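Local coordinates for putative diflavin flavoprotein A 3 (Synechocystis sp., PDB 6H0C), which probably passes electrons from NADH to oxygen, reducing it to water, and is represented here by its flavodiiron core, at residues I276-G279 and I280-A283; A204-A207 and A208-S211; K379-D382 and Q383-K386. One frame throughout, in Å; residues are numbered along the deposited sequence.

Interaction 1: residues I276-G279 and I280-A283; sequences IARG and ITKA
The guanidinium of R278 carries K282 CB over one of its faces, 3.7 Å from NH1 and displaced toward the rim of the flat group. R278 NH1 also makes a long, weak ion pair with D200 OD2, and the side chain touches I29 and E389. The two side chains, one helical turn apart, cross at roughly a right angle, so the methylene of the lysine, not its ammonium, meets the arginine. K282 NZ stands 5.6 Å from R278 NE and makes its salt bridge with E389, which should ease any repulsion between the like charges.

T281 turns back over the turn before it. Its OG1 sits between backbone N and carbonyl carbon (chi1 60°), a setting that places it 3.3 Å from A277 O and 3.4 Å from R278 O; each would be a weak bond, and which oxygen the single hydroxyl proton serves is not settled. The backbone is held more firmly, with T281 N giving a 2.9 Å bond to A277 O at a nearly straight 169°. On the apolar side, I280 CD1 approaches I276 CG2 to 4.3 Å.

This is the C-terminal end of helix 268-281, within the unit strand 257-262, helix 268-281, strand 286-291 of the flavodoxin-like domain. A277 and I280 pack on L260 and V258 of the first strand, I280 and T281 on V287 of the second, while I276, R278, K282 and A283 meet helix 382-404, where T393 OG1 also hydrogen-bonds G279 O.

Interaction 2: residues A204-A207 and A208-S211; sequences APAA and AQVS
V210 lays one methyl against A206, the N-cap residue of helix 207-217, and its rotamer decides which. With CG1 anti to the backbone N (chi1 171°), CG2 is left beside that nitrogen and so faces back down the helix. It comes to 4.0 Å from A206 CB and to 3.2 Å from A206 O, a close approach for a methyl to a carbonyl oxygen.

Q209 folds back over the same residue by another route. Its CG is anti to the carbonyl carbon, and the chain then bends at chi2 (89°), bringing the end of the side chain back beside A206 instead of letting it extend outward. The bend is a matter of chain shape; which end of the amide is nitrogen and which oxygen cannot be relied on here. Both A206 and Q209 also touch P152, so the folded glutamine and the cap methyl share a neighbour in the metallo-hydrolase region. V210 reaches L248 of helix 237-253, and A207 and A208 reach Q252 on that helix.

The backbone starts the helical pattern at once: V210 N bonds A206 O at 2.9 Å, and S211 N bonds A207 O at 3.0 Å. Chemically, a methyl group cannot accept a hydrogen bond from the first N-H groups of the helix, as a polar N-cap side chain could; the part A206 plays in the helix start falls to its carbonyl, which bonds V210 N, while its CB adds apolar packing on V210 CG2.

Interaction 3: residues K379-D382 and Q383-K386; sequences KPTD and QTLK
T384 reaches back to T381, the N-cap of helix 382-404, with its hydroxyl oxygen taking the cap residue's own backbone N-H; this link from N-cap to the third helical residue is one of the two bonds that define a capping box. The evidence is a T381 N to T384 OG1 distance of 2.8 Å and an N-H...O angle of 175°, which is practically straight.

The two threonine side chains cross at about a right angle. T384 has OG1 anti to its carbonyl carbon and beside the backbone N (chi1 -56°), which aims the oxygen at the start of the helix and turns the methyl CG2 toward the proline just ahead of the cap. There CG2 meets P380 CB at 3.8 Å, so one side chain delivers a polar and an apolar contact to successive residues. The two hydroxyl oxygens, T381 OG1 and T384 OG1, lie 3.2 Å apart.

Below the cap, the backbone settles into helical bonding, L385 N to T381 O at 3.2 Å. L385 also brings its CG to 3.6 Å from T381 O, and its side chain packs against F27 and against T271 of helix 268-281, where T384 meets L272. Helix 382-404 follows strand 368-377, an outer strand of the parallel flavodoxin-like sheet, and the cap marks the turn from one to the other.

D382 OD1 and K386 NZ are 6.5 Å apart; D382 OD2 makes a long, weak ion pair with R24, and K386 NZ one with E389. The two residues are joined through the backbone, K386 N bonding D382 O at 3.3 Å, with K386 CG also 3.3 Å from that oxygen.

How the interactions relate
Interactions 1 and 3 belong to two helices of the flavodoxin-like domain that pack side by side, 268-281 near its C-terminal end and 382-404 at its start; their centres are 15 Å apart and their nearest atoms about 5 Å. Interaction 2 begins a helix in the metallo-hydrolase region, yet it touches interaction 1 directly, A277 CB meeting P205 CG at 4.1 Å, so this pair bridges the two parts of the flavodiiron core. Interactions 2 and 3 stay separate, with centres 25 Å and nearest atoms about 13 Å apart. All three are framework contacts, and their geometry gives no evidence for a role in iron or flavin binding.

Interaction 1: residues I276-G279 and I280-A283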
# COMPACT_ATOMS: atom_id res chain seq x y z
N ILE A 276 -9.86 9.52 -4.76
CA ILE A 276 -9.66 10.94 -5.04
C ILE A 276 -8.28 11.20 -5.66
O ILE A 276 -8.17 11.95 -6.64
CB ILE A 276 -9.83 11.79 -3.76
CG1 ILE A 276 -11.28 11.71 -3.28
CG2 ILE A 276 -9.40 13.23 -4.01
CD1 ILE A 276 -11.51 12.32 -1.92
N ALA A 277 -7.24 10.58 -5.12
CA ALA A 277 -5.90 10.76 -5.65
C ALA A 277 -5.82 10.36 -7.13
O ALA A 277 -5.20 11.03 -7.94
CB ALA A 277 -4.89 9.96 -4.84
N ARG A 278 -6.46 9.25 -7.47
CA ARG A 278 -6.41 8.75 -8.84
C ARG A 278 -7.11 9.73 -9.79
O ARG A 278 -6.66 9.95 -10.92
CB ARG A 278 -7.03 7.35 -8.91
CG ARG A 278 -7.42 6.87 -10.29
CD ARG A 278 -6.26 6.76 -11.26
NE ARG A 278 -6.73 6.14 -12.50
CZ ARG A 278 -6.03 6.07 -13.63
NH1 ARG A 278 -4.82 6.60 -13.70
NH2 ARG A 278 -6.56 5.47 -14.69
N GLY A 279 -8.19 10.34 -9.32
CA GLY A 279 -8.87 11.37 -10.10
C GLY A 279 -7.95 12.55 -10.37
O GLY A 279 -7.98 13.14 -11.46
N ILE A 280 -7.13 12.91 -9.38
CA ILE A 280 -6.19 14.02 -9.53
C ILE A 280 -5.05 13.67 -10.48
O ILE A 280 -4.76 14.42 -11.42
CB ILE A 280 -5.61 14.46 -8.17
CG1 ILE A 280 -6.70 15.06 -7.29
CG2 ILE A 280 -4.50 15.50 -8.36
CD1 ILE A 280 -6.23 15.38 -5.87
N THR A 281 -4.40 12.53 -10.23
CA THR A 281 -3.21 12.17 -11.01
C THR A 281 -3.56 11.84 -12.47
O THR A 281 -2.77 12.11 -13.38
CB THR A 281 -2.46 10.96 -10.40
OG1 THR A 281 -3.32 9.82 -10.35
CG2 THR A 281 -1.94 11.29 -9.01
N LYS A 282 -4.74 11.26 -12.71
CA LYS A 282 -5.08 10.95 -14.08
C LYS A 282 -5.33 12.25 -14.85
O LYS A 282 -5.30 12.27 -16.08
CB LYS A 282 -6.29 10.01 -14.17
CG LYS A 282 -7.64 10.66 -14.02
CD LYS A 282 -8.73 9.62 -14.23
CE LYS A 282 -10.12 10.21 -14.13
NZ LYS A 282 -11.16 9.14 -14.14
N ALA A 283 -5.57 13.33 -14.12
CA ALA A 283 -5.84 14.61 -14.75
C ALA A 283 -4.55 15.40 -14.92
O ALA A 283 -4.57 16.59 -15.21
CB ALA A 283 -6.87 15.41 -13.93

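Interaction 2: residues A204-A207 and A208-S211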
# COMPACT_ATOMS: atom_id res chain seq x y z
N ALA A 204 1.89 6.30 -7.63
CA ALA A 204 2.00 7.69 -8.09
C ALA A 204 1.85 8.71 -6.95
O ALA A 204 2.55 9.72 -6.93
CB ALA A 204 0.97 7.96 -9.18
N PRO A 205 0.93 8.45 -5.99
CA PRO A 205 0.78 9.41 -4.88
C PRO A 205 1.95 9.35 -3.91
O PRO A 205 2.00 10.14 -2.97
CB PRO A 205 -0.51 8.97 -4.19
CG PRO A 205 -1.23 8.13 -5.23
CD PRO A 205 -0.13 7.43 -5.97
N ALA A 206 2.86 8.40 -4.12
CA ALA A 206 4.04 8.25 -3.28
C ALA A 206 5.32 8.29 -4.11
O ALA A 206 6.29 7.59 -3.81
CB ALA A 206 3.96 6.93 -2.50
N ALA A 207 5.33 9.14 -5.13
CA ALA A 207 6.39 9.13 -6.14
C ALA A 207 7.80 9.27 -5.56
O ALA A 207 8.74 8.58 -5.97
CB ALA A 207 6.14 10.22 -7.16
N ALA A 208 7.96 10.17 -4.59
CA ALA A 208 9.28 10.40 -4.01
C ALA A 208 9.76 9.20 -3.17
O ALA A 208 10.93 8.80 -3.25
CB ALA A 208 9.27 11.67 -3.17
N GLN A 209 8.85 8.63 -2.37
CA GLN A 209 9.21 7.49 -1.52
C GLN A 209 9.47 6.24 -2.37
O GLN A 209 10.34 5.43 -2.05
CB GLN A 209 8.13 7.19 -0.48
CG GLN A 209 7.83 8.33 0.49
CD GLN A 209 6.74 9.27 -0.03
OE1 GLN A 209 6.64 9.52 -1.24
NE2 GLN A 209 5.92 9.78 0.88
N VAL A 210 8.70 6.09 -3.45
CA VAL A 210 8.88 4.95 -4.33
C VAL A 210 10.22 5.06 -5.08
O VAL A 210 10.91 4.05 -5.30
CB VAL A 210 7.69 4.80 -5.31
CG1 VAL A 210 7.98 3.74 -6.37
CG2 VAL A 210 6.42 4.46 -4.54
N SER A 211 10.58 6.28 -5.47
CA SER A 211 11.86 6.50 -6.13
C SER A 211 13.02 6.22 -5.18
O SER A 211 14.04 5.67 -5.57
CB SER A 211 11.95 7.93 -6.67
OG SER A 211 13.16 8.13 -7.39

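Interaction 3: residues K379-D382 and Q383-K386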
# COMPACT_ATOMS: atom_id res chain seq x y z
N LYS A 379 -19.94 1.71 4.29
CA LYS A 379 -18.99 1.15 3.33
C LYS A 379 -19.13 1.70 1.92
O LYS A 379 -20.22 1.70 1.34
CB LYS A 379 -19.11 -0.38 3.29
CG LYS A 379 -17.77 -1.10 3.26
CD LYS A 379 -17.93 -2.61 3.09
CE LYS A 379 -18.72 -2.94 1.82
NZ LYS A 379 -18.80 -4.41 1.56
N PRO A 380 -18.02 2.17 1.34
CA PRO A 380 -17.98 2.69 -0.02
C PRO A 380 -18.47 1.65 -1.02
O PRO A 380 -18.25 0.46 -0.81
CB PRO A 380 -16.50 3.00 -0.25
CG PRO A 380 -15.94 3.16 1.13
CD PRO A 380 -16.69 2.22 1.99
N THR A 381 -19.12 2.10 -2.09
CA THR A 381 -19.55 1.21 -3.16
C THR A 381 -18.86 1.58 -4.45
O THR A 381 -18.04 2.49 -4.48
CB THR A 381 -21.07 1.27 -3.38
OG1 THR A 381 -21.41 2.53 -3.98
CG2 THR A 381 -21.82 1.11 -2.06
N ASP A 382 -19.20 0.87 -5.52
CA ASP A 382 -18.62 1.14 -6.83
C ASP A 382 -18.82 2.59 -7.24
O ASP A 382 -17.89 3.25 -7.71
CB ASP A 382 -19.24 0.22 -7.88
CG ASP A 382 -18.30 -0.05 -9.03
OD1 ASP A 382 -17.25 0.63 -9.13
OD2 ASP A 382 -18.60 -0.95 -9.84
N GLN A 383 -20.03 3.11 -7.05
CA GLN A 383 -20.29 4.46 -7.50
C GLN A 383 -19.64 5.47 -6.55
O GLN A 383 -19.26 6.56 -6.99
CB GLN A 383 -21.79 4.72 -7.62
CG GLN A 383 -22.10 5.70 -8.74
CD GLN A 383 -23.58 6.00 -8.87
OE1 GLN A 383 -24.43 5.13 -8.64
NE2 GLN A 383 -23.90 7.23 -9.25
N THR A 384 -19.49 5.10 -5.28
CA THR A 384 -18.73 5.92 -4.33
C THR A 384 -17.37 6.26 -4.90
O THR A 384 -16.98 7.42 -4.97
CB THR A 384 -18.51 5.22 -2.98
OG1 THR A 384 -19.76 4.83 -2.41
CG2 THR A 384 -17.80 6.16 -2.02
N LEU A 385 -16.65 5.22 -5.31
CA LEU A 385 -15.30 5.39 -5.84
C LEU A 385 -15.30 6.28 -7.07
O LEU A 385 -14.43 7.14 -7.21
CB LEU A 385 -14.69 4.03 -6.20
CG LEU A 385 -14.52 3.02 -5.06
CD1 LEU A 385 -13.89 1.73 -5.58
CD2 LEU A 385 -13.67 3.63 -3.97
N LYS A 386 -16.28 6.10 -7.96
CA LYS A 386 -16.32 6.86 -9.20
C LYS A 386 -16.60 8.33 -8.91
O LYS A 386 -16.05 9.22 -9.56
CB LYS A 386 -17.37 6.29 -10.15
CG LYS A 386 -17.16 4.82 -10.48
CD LYS A 386 -15.80 4.58 -11.13
CE LYS A 386 -15.75 5.17 -12.53
NZ LYS A 386 -14.43 4.93 -13.18